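Local structure of cytochrome P450 (Rhodococcus erythropolis, 3WEC) at residues D129-A134 and A367-Q372; R140-C145 and S150-P155; A14-D19 and Y27-R32. The protein hydroxylates the quinoline nitrogen of aurachin alkaloids as a heme-dependent cytochrome P450 monooxygenase, a step essential for their antibiotic activity. One frame throughout, in Å; residues are numbered along the deposited sequence.

Contact 1 (D129-A134 and A367-Q372). With HEM (protoporphyrin IX containing Fe), chain B.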
loop_
_atom_site.group_PDB
_atom_site.type_symbol
_atom_site.label_atom_id
_atom_site.label_comp_id
_atom_site.label_asym_id
_atom_site.label_seq_id
_atom_site.Cartn_x
_atom_site.Cartn_y
_atom_site.Cartn_z
ATOM N N ASP A 129 -4.615 21.770 -4.625
ATOM C CA ASP A 129 -3.665 22.792 -4.145
ATOM C C ASP A 129 -2.902 22.320 -2.910
ATOM O O ASP A 129 -1.701 22.562 -2.758
ATOM C CB ASP A 129 -4.378 24.130 -3.859
ATOM C CG ASP A 129 -4.280 25.122 -5.017
ATOM O OD1 ASP A 129 -3.776 24.750 -6.097
ATOM O OD2 ASP A 129 -4.683 26.301 -4.847
ATOM N N ILE A 130 -3.584 21.613 -2.030
ATOM C CA ILE A 130 -2.924 21.179 -0.821
ATOM C C ILE A 130 -2.045 19.920 -1.053
ATOM O O ILE A 130 -1.094 19.674 -0.294
ATOM C CB ILE A 130 -3.922 21.044 0.353
ATOM C CG1 ILE A 130 -4.288 19.597 0.579
ATOM C CG2 ILE A 130 -5.136 21.974 0.177
ATOM C CD1 ILE A 130 -3.320 18.923 1.525
ATOM N N VAL A 131 -2.339 19.149 -2.104
ATOM C CA VAL A 131 -1.469 18.023 -2.475
ATOM C C VAL A 131 -0.152 18.559 -3.016
ATOM O O VAL A 131 0.928 18.105 -2.614
ATOM C CB VAL A 131 -2.101 17.093 -3.529
ATOM C CG1 VAL A 131 -1.096 16.023 -3.950
ATOM C CG2 VAL A 131 -3.377 16.448 -2.983
ATOM N N LEU A 132 -0.260 19.525 -3.926
ATOM C CA LEU A 132 0.880 20.220 -4.496
ATOM C C LEU A 132 1.753 20.867 -3.420
ATOM O O LEU A 132 2.977 20.774 -3.478
ATOM C CB LEU A 132 0.399 21.289 -5.491
ATOM C CG LEU A 132 1.332 22.453 -5.852
ATOM C CD1 LEU A 132 2.560 21.971 -6.600
ATOM C CD2 LEU A 132 0.608 23.524 -6.650
ATOM N N SER A 133 1.114 21.525 -2.458
ATOM C CA SER A 133 1.804 22.214 -1.375
ATOM C C SER A 133 2.645 21.222 -0.581
ATOM O O SER A 133 3.851 21.434 -0.355
ATOM C CB SER A 133 0.774 22.881 -0.470
ATOM O OG SER A 133 1.369 23.847 0.350
ATOM N N ALA A 134 2.002 20.124 -0.176
ATOM C CA ALA A 134 2.687 19.033 0.487
ATOM C C ALA A 134 3.802 18.445 -0.400
ATOM O O ALA A 134 4.916 18.191 0.099
ATOM C CB ALA A 134 1.700 17.957 0.896
ATOM N N ALA A 367 -3.253 8.499 -4.449
ATOM C CA ALA A 367 -1.857 8.089 -4.513
ATOM C C ALA A 367 -1.190 8.561 -5.824
ATOM O O ALA A 367 -0.086 9.052 -5.796
ATOM C CB ALA A 367 -1.724 6.568 -4.326
ATOM N N ASN A 368 -1.863 8.388 -6.952
ATOM C CA ASN A 368 -1.351 8.846 -8.270
ATOM C C ASN A 368 -1.147 10.347 -8.332
ATOM O O ASN A 368 -0.110 10.818 -8.810
ATOM C CB ASN A 368 -2.331 8.471 -9.411
ATOM C CG ASN A 368 -2.128 7.052 -9.922
ATOM O OD1 ASN A 368 -1.208 6.377 -9.515
ATOM N ND2 ASN A 368 -2.975 6.612 -10.842
ATOM N N SER A 369 -2.149 11.094 -7.862
ATOM C CA SER A 369 -2.022 12.544 -7.736
ATOM C C SER A 369 -0.815 12.933 -6.896
ATOM O O SER A 369 0.010 13.748 -7.345
ATOM C CB SER A 369 -3.253 13.174 -7.115
ATOM O OG SER A 369 -2.994 14.561 -6.902
ATOM N N MET A 370 -0.720 12.364 -5.690
ATOM C CA MET A 370 0.423 12.632 -4.800
ATOM C C MET A 370 1.761 12.373 -5.501
ATOM O O MET A 370 2.682 13.184 -5.410
ATOM C CB MET A 370 0.395 11.750 -3.518
ATOM C CG MET A 370 -0.555 12.260 -2.426
ATOM S SD MET A 370 -0.457 11.341 -0.886
ATOM C CE MET A 370 -1.192 9.779 -1.382
ATOM N N LEU A 371 1.847 11.219 -6.156
ATOM C CA LEU A 371 3.072 10.719 -6.710
ATOM C C LEU A 371 3.460 11.553 -7.918
ATOM O O LEU A 371 4.636 11.838 -8.097
ATOM C CB LEU A 371 2.927 9.219 -7.063
ATOM C CG LEU A 371 2.979 8.264 -5.850
ATOM C CD1 LEU A 371 2.612 6.839 -6.249
ATOM C CD2 LEU A 371 4.322 8.291 -5.152
ATOM N N GLN A 372 2.460 11.963 -8.706
ATOM C CA GLN A 372 2.638 12.835 -9.892
ATOM C C GLN A 372 3.081 14.227 -9.575
ATOM O O GLN A 372 3.976 14.743 -10.260
ATOM C CB GLN A 372 1.357 12.941 -10.705
ATOM C CG GLN A 372 1.012 11.616 -11.351
ATOM C CD GLN A 372 -0.363 11.605 -11.931
ATOM O OE1 GLN A 372 -1.077 12.612 -11.874
ATOM N NE2 GLN A 372 -0.747 10.476 -12.511
HETATM C CHA HEM B . -6.504 -1.720 -1.297
HETATM C CHB HEM B . -2.056 -0.810 -3.320
HETATM C CHC HEM B . -2.397 3.897 -1.966
HETATM C CHD HEM B . -6.821 2.893 0.252
HETATM C C1A HEM B . -5.203 -1.802 -1.923
HETATM C C2A HEM B . -4.634 -3.126 -2.341
HETATM C C3A HEM B . -3.350 -2.826 -2.930
HETATM C C4A HEM B . -3.244 -1.376 -2.784
HETATM C CMA HEM B . -2.335 -3.823 -3.537
HETATM C CAA HEM B . -5.177 -4.559 -2.282
HETATM C CBA HEM B . -5.982 -4.687 -3.589
HETATM C CGA HEM B . -6.409 -6.144 -3.857
HETATM O O1A HEM B . -6.534 -6.982 -2.915
HETATM O O2A HEM B . -6.685 -6.467 -5.047
HETATM C C1B HEM B . -1.776 0.605 -3.088
HETATM C C2B HEM B . -0.590 1.180 -3.719
HETATM C C3B HEM B . -0.709 2.542 -3.274
HETATM C C4B HEM B . -1.924 2.608 -2.470
HETATM C CMB HEM B . 0.513 0.571 -4.539
HETATM C CAB HEM B . 0.280 3.593 -3.629
HETATM C CBB HEM B . 0.701 4.416 -2.702
HETATM C C1C HEM B . -3.660 4.049 -1.276
HETATM C C2C HEM B . -4.040 5.286 -0.594
HETATM C C3C HEM B . -5.329 4.954 0.050
HETATM C C4C HEM B . -5.638 3.571 -0.252
HETATM C CMC HEM B . -3.236 6.557 -0.593
HETATM C CAC HEM B . -6.201 5.808 0.922
HETATM C CBC HEM B . -6.036 7.107 1.031
HETATM C C1D HEM B . -7.108 1.464 0.072
HETATM C C2D HEM B . -8.393 0.916 0.498
HETATM C C3D HEM B . -8.321 -0.489 0.053
HETATM C C4D HEM B . -7.023 -0.535 -0.640
HETATM C CMD HEM B . -9.474 1.618 1.289
HETATM C CAD HEM B . -9.330 -1.583 0.253
HETATM C CBD HEM B . -10.153 -1.657 -1.056
HETATM C CGD HEM B . -11.226 -2.693 -1.014
HETATM O O1D HEM B . -12.300 -2.420 -1.622
HETATM O O2D HEM B . -11.021 -3.778 -0.377
HETATM N NA HEM B . -4.401 -0.641 -2.291
HETATM N NB HEM B . -2.613 1.440 -2.403
HETATM N NC HEM B . -4.640 3.021 -1.132
HETATM N ND HEM B . -6.315 0.621 -0.651
HETATM FE FE HEM B . -4.430 1.133 -1.420
HETATM O O HOH W 1 -2.897 0.582 0.447
#
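Val131 of helix 128-141 meets helix 364-381 at Ser369 and Met370, while other positions of 367-372 face the heme and further helices. Ala367, at the start, points its methyl at the porphyrin: CB lies 3.6 Å from the vinyl carbon CBB and equally near the meso carbon CHC of the heme. Asn368 faces off the contact, its OD1 hydrogen-bonded to Tyr354 OH. Ser369 turns to the other helix, its hydroxyl OG ending 3.8 Å from CG1 of Val131, a van der Waals touch of a polar group on a methyl. The two helices belong to the helical bundle at the core of the P450 fold; 128-141 corresponds to helix D and 364-381 to helix L, which follows the iron ligand Cys361. Met370 bridges the two sides. Val131 CG1, placed opposite its own backbone N (chi1 175°), reaches the backbone CA of Met370 at 3.8 Å and its CG at 4.1 Å, and the backbones come within 6.2 Å from Val131 CA to Met370 CA. Beyond CG the thioether leaves Val131: a bend at the last torsion (chi3 -70°) carries CE to 3.9 Å from the heme methyl CMC, with Phe156 and Thr258 also against the side chain. Leu371 points away from Val131, packing on Val290 and Thr261.

Contact 2 (R140-C145 and S150-P155)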
loop_
_atom_site.group_PDB
_atom_site.type_symbol
_atom_site.label_atom_id
_atom_site.label_comp_id
_atom_site.label_asym_id
_atom_site.label_seq_id
_atom_site.Cartn_x
_atom_site.Cartn_y
_atom_site.Cartn_z
ATOM N N ARG A 140 11.291 20.040 -1.666
ATOM C CA ARG A 140 12.195 21.056 -1.111
ATOM C C ARG A 140 13.040 20.565 0.076
ATOM O O ARG A 140 14.213 20.903 0.192
ATOM C CB ARG A 140 11.395 22.322 -0.722
ATOM C CG ARG A 140 12.157 23.324 0.132
ATOM C CD ARG A 140 11.334 24.588 0.381
ATOM N NE ARG A 140 11.243 25.427 -0.820
ATOM C CZ ARG A 140 12.236 26.165 -1.320
ATOM N NH1 ARG A 140 13.427 26.191 -0.737
ATOM N NH2 ARG A 140 12.040 26.881 -2.419
ATOM N N HIS A 141 12.429 19.769 0.954
ATOM C CA HIS A 141 13.124 19.213 2.133
ATOM C C HIS A 141 14.264 18.254 1.784
ATOM O O HIS A 141 15.258 18.164 2.523
ATOM C CB HIS A 141 12.111 18.588 3.098
ATOM C CG HIS A 141 12.578 18.515 4.544
ATOM N ND1 HIS A 141 13.858 18.785 4.928
ATOM C CD2 HIS A 141 11.889 18.141 5.708
ATOM C CE1 HIS A 141 13.975 18.625 6.264
ATOM N NE2 HIS A 141 12.772 18.238 6.743
ATOM N N LEU A 142 14.139 17.590 0.635
ATOM C CA LEU A 142 15.160 16.680 0.091
ATOM C C LEU A 142 16.616 17.188 0.007
ATOM O O LEU A 142 17.533 16.377 0.129
ATOM C CB LEU A 142 14.750 16.141 -1.290
ATOM C CG LEU A 142 14.247 14.723 -1.575
ATOM C CD1 LEU A 142 14.957 14.220 -2.822
ATOM C CD2 LEU A 142 14.504 13.724 -0.456
ATOM N N GLU A 143 16.842 18.497 -0.213
ATOM C CA GLU A 143 18.214 18.988 -0.298
ATOM C C GLU A 143 18.920 19.172 1.046
ATOM O O GLU A 143 20.129 19.351 1.080
ATOM C CB GLU A 143 18.372 20.244 -1.194
ATOM C CG GLU A 143 17.591 21.496 -0.810
ATOM C CD GLU A 143 17.804 22.633 -1.809
ATOM O OE1 GLU A 143 16.918 23.507 -1.908
ATOM O OE2 GLU A 143 18.839 22.654 -2.513
ATOM N N HIS A 144 18.173 19.137 2.143
ATOM C CA HIS A 144 18.762 19.340 3.470
ATOM C C HIS A 144 18.181 18.390 4.479
ATOM O O HIS A 144 17.788 18.765 5.594
ATOM C CB HIS A 144 18.626 20.794 3.914
ATOM C CG HIS A 144 19.474 21.765 3.101
ATOM N ND1 HIS A 144 20.825 21.656 3.008
ATOM C CD2 HIS A 144 19.113 22.866 2.324
ATOM C CE1 HIS A 144 21.299 22.640 2.216
ATOM N NE2 HIS A 144 20.251 23.379 1.798
ATOM N N CYS A 145 18.124 17.132 4.074
ATOM C CA CYS A 145 17.727 16.087 4.964
ATOM C C CYS A 145 18.891 15.131 5.108
ATOM O O CYS A 145 19.797 15.119 4.277
ATOM C CB CYS A 145 16.466 15.390 4.444
ATOM S SG CYS A 145 16.697 14.358 2.970
ATOM N N SER A 150 12.400 9.253 6.685
ATOM C CA SER A 150 11.685 9.837 7.818
ATOM C C SER A 150 11.445 11.344 7.726
ATOM O O SER A 150 10.598 11.877 8.446
ATOM C CB SER A 150 12.361 9.500 9.149
ATOM O OG SER A 150 13.652 10.115 9.246
ATOM N N GLU A 151 12.183 12.033 6.859
ATOM C CA GLU A 151 12.052 13.486 6.759
ATOM C C GLU A 151 11.245 13.927 5.547
ATOM O O GLU A 151 10.748 15.068 5.490
ATOM C CB GLU A 151 13.436 14.173 6.796
ATOM C CG GLU A 151 14.271 13.765 7.999
ATOM C CD GLU A 151 15.724 14.170 7.883
ATOM O OE1 GLU A 151 16.020 15.385 7.918
ATOM O OE2 GLU A 151 16.589 13.278 7.773
ATOM N N VAL A 152 11.055 13.024 4.596
ATOM C CA VAL A 152 10.439 13.427 3.350
ATOM C C VAL A 152 9.367 12.491 2.857
ATOM O O VAL A 152 8.267 12.919 2.501
ATOM C CB VAL A 152 11.482 13.517 2.234
ATOM C CG1 VAL A 152 10.828 14.016 0.959
ATOM C CG2 VAL A 152 12.653 14.389 2.662
ATOM N N ALA A 153 9.689 11.221 2.735
ATOM C CA ALA A 153 8.659 10.327 2.227
ATOM C C ALA A 153 7.556 10.137 3.249
ATOM O O ALA A 153 6.372 10.139 2.891
ATOM C CB ALA A 153 9.232 8.985 1.801
ATOM N N GLU A 154 7.904 9.973 4.524
ATOM C CA GLU A 154 6.827 9.577 5.448
ATOM C C GLU A 154 5.861 10.752 5.799
ATOM O O GLU A 154 4.643 10.522 5.911
ATOM C CB GLU A 154 7.362 8.842 6.692
ATOM C CG GLU A 154 7.765 7.384 6.447
ATOM C CD GLU A 154 8.510 6.768 7.619
ATOM O OE1 GLU A 154 8.870 7.505 8.549
ATOM O OE2 GLU A 154 8.765 5.542 7.597
ATOM N N PRO A 155 6.395 11.996 5.947
ATOM C CA PRO A 155 5.480 13.086 6.270
ATOM C C PRO A 155 4.544 13.524 5.137
ATOM O O PRO A 155 3.471 14.083 5.417
ATOM C CB PRO A 155 6.421 14.226 6.691
ATOM C CG PRO A 155 7.651 13.508 7.181
ATOM C CD PRO A 155 7.796 12.385 6.196
#
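The turn that joins helix D of the P450 fold (128-141) to the start of helix E (148-153, continued by 155-165) is closed by His141, Leu142 and Cys145 against Glu151 and Val152. The imidazole of His141 takes the outer side. Glu151 CB lies over one face of this ring, 4.1 Å from NE2, while the ring carbon CD2 of His141 sits 3.3 Å from the backbone O of Glu151. Ring and carboxylate stand nearly perpendicular, their planes 86° apart, and His141 NE2 and Glu151 OE1 remain 4.5 Å from each other, so the pair touches through carbon and backbone rather than through its ionisable ends. What the acid does instead is span the turn. Its extended chain sets OE1 3.5 Å from Cys145 CB, and OE2 accepts hydrogen bonds from the backbone N of both Thr146 and Asp147, tying the carboxylate to the backbone of the connecting turn, just ahead of helix 148-153. The two helices are members of the P450 core bundle, and the chain runs back roughly antiparallel through this turn. On the inner side Val152 makes the apolar contacts: its CG2 is 3.7 Å from Leu142 CD2 and 4.1 Å from Cys145 SG. The sulfur is put there by a first torsion of 71°, which lodges it between its own backbone N and carbonyl carbon. Helix 148-153 is irregular here, with a pi-type turn over 150-153. Leu142 also rests on Ala148 and on Val407 of strand 407-410, and Ala153 faces Ser259 and Ile262 of the long helix 240-271.

Contact 3 (A14-D19 and Y27-R32)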
loop_
_atom_site.group_PDB
_atom_site.type_symbol
_atom_site.label_atom_id
_atom_site.label_comp_id
_atom_site.label_asym_id
_atom_site.label_seq_id
_atom_site.Cartn_x
_atom_site.Cartn_y
_atom_site.Cartn_z
ATOM N N ALA A 14 11.641 -22.969 -3.763
ATOM C CA ALA A 14 10.564 -22.666 -2.821
ATOM C C ALA A 14 11.097 -22.032 -1.538
ATOM O O ALA A 14 10.653 -20.943 -1.156
ATOM C CB ALA A 14 9.738 -23.903 -2.513
ATOM N N VAL A 15 12.056 -22.699 -0.898
ATOM C CA VAL A 15 12.735 -22.197 0.310
ATOM C C VAL A 15 13.282 -20.768 0.118
ATOM O O VAL A 15 13.610 -20.078 1.088
ATOM C CB VAL A 15 13.869 -23.167 0.762
ATOM C CG1 VAL A 15 14.511 -22.721 2.073
ATOM C CG2 VAL A 15 13.345 -24.590 0.902
ATOM N N ASN A 16 13.357 -20.320 -1.130
ATOM C CA ASN A 16 13.934 -19.007 -1.427
ATOM C C ASN A 16 13.106 -17.735 -1.076
ATOM O O ASN A 16 13.677 -16.793 -0.518
ATOM C CB ASN A 16 14.489 -18.963 -2.850
ATOM C CG ASN A 16 15.628 -17.971 -2.993
ATOM O OD1 ASN A 16 15.423 -16.743 -2.950
ATOM N ND2 ASN A 16 16.844 -18.496 -3.164
ATOM N N PRO A 17 11.790 -17.677 -1.418
ATOM C CA PRO A 17 10.933 -16.704 -0.693
ATOM C C PRO A 17 10.725 -17.104 0.785
ATOM O O PRO A 17 10.002 -18.067 1.034
ATOM C CB PRO A 17 9.594 -16.804 -1.441
ATOM C CG PRO A 17 9.959 -17.221 -2.816
ATOM C CD PRO A 17 11.133 -18.155 -2.654
ATOM N N PHE A 18 11.252 -16.363 1.771
ATOM C CA PHE A 18 11.670 -14.963 1.657
ATOM C C PHE A 18 12.573 -14.488 2.821
ATOM O O PHE A 18 12.591 -15.092 3.906
ATOM C CB PHE A 18 10.414 -14.069 1.574
ATOM C CG PHE A 18 10.083 -13.353 2.851
ATOM C CD1 PHE A 18 10.354 -11.987 2.981
ATOM C CD2 PHE A 18 9.502 -14.037 3.923
ATOM C CE1 PHE A 18 10.067 -11.320 4.154
ATOM C CE2 PHE A 18 9.219 -13.375 5.106
ATOM C CZ PHE A 18 9.498 -12.014 5.218
ATOM N N ASP A 19 13.326 -13.414 2.556
ATOM C CA ASP A 19 14.072 -12.573 3.545
ATOM C C ASP A 19 15.563 -12.868 3.883
ATOM O O ASP A 19 16.238 -12.002 4.475
ATOM C CB ASP A 19 13.223 -12.173 4.787
ATOM C CG ASP A 19 13.489 -13.027 6.026
ATOM O OD1 ASP A 19 12.628 -12.991 6.922
ATOM O OD2 ASP A 19 14.528 -13.713 6.130
ATOM N N TYR A 27 13.733 -9.912 -7.523
ATOM C CA TYR A 27 13.394 -10.103 -8.946
ATOM C C TYR A 27 14.061 -11.286 -9.652
ATOM O O TYR A 27 13.380 -12.034 -10.346
ATOM C CB TYR A 27 13.564 -8.797 -9.723
ATOM C CG TYR A 27 12.793 -7.706 -9.036
ATOM C CD1 TYR A 27 11.403 -7.619 -9.173
ATOM C CD2 TYR A 27 13.445 -6.799 -8.194
ATOM C CE1 TYR A 27 10.686 -6.641 -8.517
ATOM C CE2 TYR A 27 12.733 -5.822 -7.515
ATOM C CZ TYR A 27 11.356 -5.742 -7.683
ATOM O OH TYR A 27 10.662 -4.752 -7.010
ATOM N N PRO A 28 15.382 -11.471 -9.481
ATOM C CA PRO A 28 15.914 -12.668 -10.152
ATOM C C PRO A 28 15.247 -13.951 -9.648
ATOM O O PRO A 28 15.215 -14.945 -10.386
ATOM C CB PRO A 28 17.413 -12.662 -9.794
ATOM C CG PRO A 28 17.723 -11.226 -9.511
ATOM C CD PRO A 28 16.451 -10.618 -8.926
ATOM N N VAL A 29 14.733 -13.932 -8.413
ATOM C CA VAL A 29 14.095 -15.111 -7.820
ATOM C C VAL A 29 12.658 -15.220 -8.311
ATOM O O VAL A 29 12.146 -16.321 -8.518
ATOM C CB VAL A 29 14.151 -15.086 -6.276
ATOM C CG1 VAL A 29 13.349 -16.239 -5.680
ATOM C CG2 VAL A 29 15.601 -15.104 -5.786
ATOM N N TYR A 30 12.025 -14.056 -8.486
ATOM C CA TYR A 30 10.727 -13.936 -9.144
ATOM C C TYR A 30 10.830 -14.435 -10.575
ATOM O O TYR A 30 9.875 -14.998 -11.109
ATOM C CB TYR A 30 10.267 -12.470 -9.180
ATOM C CG TYR A 30 9.815 -11.843 -7.855
ATOM C CD1 TYR A 30 9.853 -10.462 -7.678
ATOM C CD2 TYR A 30 9.323 -12.611 -6.815
ATOM C CE1 TYR A 30 9.433 -9.871 -6.503
ATOM C CE2 TYR A 30 8.889 -12.019 -5.629
ATOM C CZ TYR A 30 8.948 -10.647 -5.467
ATOM O OH TYR A 30 8.531 -10.067 -4.265
ATOM N N ALA A 31 11.980 -14.194 -11.201
ATOM C CA ALA A 31 12.235 -14.694 -12.538
ATOM C C ALA A 31 12.241 -16.243 -12.544
ATOM O O ALA A 31 11.479 -16.852 -13.307
ATOM C CB ALA A 31 13.527 -14.113 -13.106
ATOM N N ARG A 32 13.061 -16.848 -11.670
ATOM C CA ARG A 32 13.107 -18.309 -11.471
ATOM C C ARG A 32 11.691 -18.862 -11.342
ATOM O O ARG A 32 11.324 -19.762 -12.073
ATOM C CB ARG A 32 13.933 -18.708 -10.228
ATOM C CG ARG A 32 15.452 -18.696 -10.370
ATOM C CD ARG A 32 16.081 -19.610 -9.329
ATOM N NE ARG A 32 16.119 -20.988 -9.822
ATOM C CZ ARG A 32 16.189 -22.086 -9.071
ATOM N NH1 ARG A 32 16.202 -22.001 -7.747
ATOM N NH2 ARG A 32 16.225 -23.282 -9.646
#
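Asn16 and Val29 carry most of this small contact, which buries 120 Å² in total and has no hydrogen bond between its segments. Its first component is polar on apolar. The amide oxygen OD1 of Asn16 rests on the fork of Val29, 3.3 Å from CG2 and 3.5 Å from CG1, so one oxygen meets both methyls in van der Waals contact. The carbonyl carbon CG of Asn16 follows at 3.9 Å from CG1 of Val29. Both side chains are directed at each other: with CG swung to the far side of its backbone N (chi1 -152°), Asn16 projects from the loop toward the helix, and a first torsion of 174° in Val29 presents both branches to the amide. The backbones stay 7.5 Å apart at their closest, from Asn16 CA to Val29 CA, and the two side chains fill the gap between them. The second component is purely apolar and looser, the ring carbon CD of Pro17 lying 4.2 Å from CG1 of Val29. Within the two segments, the backbone hydrogen bonds are those of the helix, where Ala31 N binds Tyr27 O at 2.7 Å and Arg32 N binds Pro28 O. Phe22, in the intervening loop, touches both Asn16 and Val29. Helix 27-36, the A helix of a P450, has its Val29 flank against the N-terminal loop, whereas Tyr30 packs on helix 328-333 and hydrogen-bonds His301, with strands 39-41 and 47-49 following directly along the chain.

Contact 1 is buried and borders the heme, contact 2 is partly buried, and contact 3 lies at the surface. The first two share helix 128-141: contact 1 uses its earlier turns to meet a helix 233 residues further on, and contact 2 uses its end to fold the chain back within a few residues. Their centres are about 15 Å apart, whereas contacts 1 and 3 lie about 34 Å apart between centres, on opposite sides of the chain's centre. No hydrogen bond crosses any of them. A valine recurs in each, set against serine and methionine in the core, leucine and cysteine in the D-E turn, where a histidine and a glutamate add a polar outer side, and an amide oxygen at the surface.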